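PDB 4LJ1: invasion-associated protein from Mycobacterium tuberculosis, which probably binds peptidoglycan through an NlpC/p60 domain that has lost catalytic activity, consistent with a role in stabilising the cell wall. Local coordinates for residues D86-G91 and A99-K104. Sequence-based numbering, arbitrary orientation.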
loop_
_atom_site.group_PDB
_atom_site.type_symbol
_atom_site.label_atom_id
_atom_site.label_comp_id
_atom_site.label_asym_id
_atom_site.label_seq_id
_atom_site.Cartn_x
_atom_site.Cartn_y
_atom_site.Cartn_z
ATOM N N ASP A 86 4.802 -3.580 6.197
ATOM C CA ASP A 86 5.666 -3.476 5.032
ATOM C C ASP A 86 4.776 -3.362 3.779
ATOM O O ASP A 86 3.656 -3.846 3.764
ATOM C CB ASP A 86 6.557 -4.711 4.915
ATOM C CG ASP A 86 7.641 -4.800 5.974
ATOM O OD1 ASP A 86 7.903 -3.792 6.687
ATOM O OD2 ASP A 86 8.284 -5.874 6.062
ATOM N N LEU A 87 5.330 -2.763 2.742
ATOM C CA LEU A 87 4.640 -2.622 1.452
ATOM C C LEU A 87 5.090 -3.709 0.483
ATOM O O LEU A 87 6.290 -3.987 0.353
ATOM C CB LEU A 87 4.964 -1.249 0.870
ATOM C CG LEU A 87 4.502 -0.028 1.673
ATOM C CD1 LEU A 87 4.959 1.243 0.971
ATOM C CD2 LEU A 87 2.990 -0.054 1.853
ATOM N N ILE A 88 4.111 -4.321 -0.162
ATOM C CA ILE A 88 4.290 -5.312 -1.217
ATOM C C ILE A 88 4.092 -4.610 -2.556
ATOM O O ILE A 88 3.183 -3.787 -2.689
ATOM C CB ILE A 88 3.260 -6.443 -1.042
ATOM C CG1 ILE A 88 3.541 -7.250 0.228
ATOM C CG2 ILE A 88 3.240 -7.366 -2.271
ATOM C CD1 ILE A 88 2.377 -8.103 0.681
ATOM N N PHE A 89 4.904 -4.953 -3.535
ATOM C CA PHE A 89 4.808 -4.365 -4.866
ATOM C C PHE A 89 4.621 -5.420 -5.932
ATOM O O PHE A 89 5.014 -6.589 -5.765
ATOM C CB PHE A 89 6.049 -3.529 -5.173
ATOM C CG PHE A 89 6.216 -2.349 -4.268
ATOM C CD1 PHE A 89 6.800 -2.482 -3.035
ATOM C CD2 PHE A 89 5.765 -1.107 -4.659
ATOM C CE1 PHE A 89 6.926 -1.398 -2.181
ATOM C CE2 PHE A 89 5.897 -0.016 -3.820
ATOM C CZ PHE A 89 6.469 -0.164 -2.575
ATOM N N TYR A 90 4.056 -4.971 -7.047
ATOM C CA TYR A 90 3.963 -5.738 -8.272
ATOM C C TYR A 90 4.641 -4.984 -9.398
ATOM O O TYR A 90 4.631 -3.754 -9.447
ATOM C CB TYR A 90 2.468 -6.060 -8.602
ATOM C CG TYR A 90 1.905 -6.990 -7.558
ATOM C CD1 TYR A 90 2.050 -8.359 -7.683
ATOM C CD2 TYR A 90 1.379 -6.515 -6.369
ATOM C CE1 TYR A 90 1.624 -9.228 -6.685
ATOM C CE2 TYR A 90 0.942 -7.380 -5.377
ATOM C CZ TYR A 90 1.101 -8.736 -5.529
ATOM O OH TYR A 90 0.728 -9.606 -4.531
ATOM N N GLY A 91 5.184 -5.743 -10.345
ATOM C CA GLY A 91 5.836 -5.208 -11.524
ATOM C C GLY A 91 7.326 -5.029 -11.378
ATOM O O GLY A 91 7.861 -5.024 -10.272
ATOM N N ALA A 99 0.581 -2.795 -2.319
ATOM C CA ALA A 99 -0.376 -3.292 -1.346
ATOM C C ALA A 99 0.263 -3.228 0.031
ATOM O O ALA A 99 1.475 -3.131 0.141
ATOM C CB ALA A 99 -0.808 -4.718 -1.684
ATOM N N LEU A 100 -0.559 -3.275 1.071
ATOM C CA LEU A 100 -0.084 -3.175 2.448
ATOM C C LEU A 100 -0.070 -4.574 3.079
ATOM O O LEU A 100 -1.111 -5.232 3.183
ATOM C CB LEU A 100 -1.016 -2.263 3.239
ATOM C CG LEU A 100 -0.673 -1.985 4.712
ATOM C CD1 LEU A 100 0.666 -1.263 4.852
ATOM C CD2 LEU A 100 -1.781 -1.208 5.386
ATOM N N TYR A 101 1.108 -5.053 3.500
ATOM C CA TYR A 101 1.183 -6.356 4.146
ATOM C C TYR A 101 0.601 -6.288 5.547
ATOM O O TYR A 101 0.944 -5.403 6.321
ATOM C CB TYR A 101 2.634 -6.857 4.193
ATOM C CG TYR A 101 2.770 -8.300 4.668
ATOM C CD1 TYR A 101 1.935 -9.291 4.180
ATOM C CD2 TYR A 101 3.704 -8.666 5.616
ATOM C CE1 TYR A 101 2.024 -10.590 4.613
ATOM C CE2 TYR A 101 3.817 -9.988 6.031
ATOM C CZ TYR A 101 2.961 -10.949 5.537
ATOM O OH TYR A 101 3.016 -12.279 5.950
ATOM N N LEU A 102 -0.263 -7.248 5.872
ATOM C CA LEU A 102 -0.949 -7.279 7.165
ATOM C C LEU A 102 -0.393 -8.320 8.119
ATOM O O LEU A 102 -0.857 -8.406 9.258
ATOM C CB LEU A 102 -2.434 -7.562 6.957
ATOM C CG LEU A 102 -3.194 -6.574 6.080
ATOM C CD1 LEU A 102 -4.595 -7.059 5.788
ATOM C CD2 LEU A 102 -3.222 -5.183 6.719
ATOM N N GLY A 103 0.599 -9.081 7.666
ATOM C CA GLY A 103 1.079 -10.239 8.387
ATOM C C GLY A 103 0.248 -11.467 8.070
ATOM O O GLY A 103 -0.847 -11.387 7.489
ATOM N N LYS A 104 0.768 -12.632 8.473
ATOM C CA LYS A 104 0.052 -13.911 8.326
ATOM C C LYS A 104 -0.423 -14.198 6.885
ATOM O O LYS A 104 -1.464 -14.795 6.646
ATOM C CB LYS A 104 -1.116 -13.970 9.319
ATOM C CG LYS A 104 -0.685 -13.956 10.781
ATOM C CD LYS A 104 -1.886 -13.994 11.722
ATOM C CE LYS A 104 -1.510 -14.452 13.125
ATOM N NZ LYS A 104 -0.274 -13.793 13.633
#
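I88 and A99 pair across an antiparallel β hairpin, strands 87-90 and 97-103, at one side of the four-stranded sheet of the NlpC/p60 domain. Theirs is a hydrogen-bonded pair: I88 N gives its hydrogen to A99 O at 2.9 Å, and A99 N returns one to I88 O at 2.8 Å. Two residues along, Y101 N hydrogen-bonds to D86 O at 2.8 Å, and Y101 CB packs close against the same oxygen, 3.2 Å from D86 O. The short strand axes run at 134°; past I88 the hairpin stays paired, Y90 bonding through its backbone to S97 and Q96.

I88 shares a face of the sheet with A99, and Y101 packs beside its tip. I88 CB sits 4.5 Å from A99 CB. From there CG1 leaves opposite the carbonyl carbon (chi1 -67°), which sends it toward Y101 and brings it near Y101 CB. The terminal CD1 ends 3.7 Å from Y101 CD1, meeting the ring at a slant while also touching Y101 CB. M107 of the adjoining strand, V119 and L128 also pack on I88, burying it.

L87 and L100, a non-hydrogen-bonded pair, occupy the opposite face. Their branches slant across one another, L87 CD2 lying 4.0 Å from L100 CD1, and both leucines rest on I52 and Y56 of helix 48-57, joining helix to sheet. The D86 carboxylate is turned to other partners, a salt bridge from OD1 to R130 and a hydrogen bond from OD2 to R83 N.

Y101 OH is hydrogen-bonded to G105 N, tying the far end of the ring to the turn that leads into strand 106-110, while G103 N sits 3.5 Å above the centre of one face of the Y101 ring.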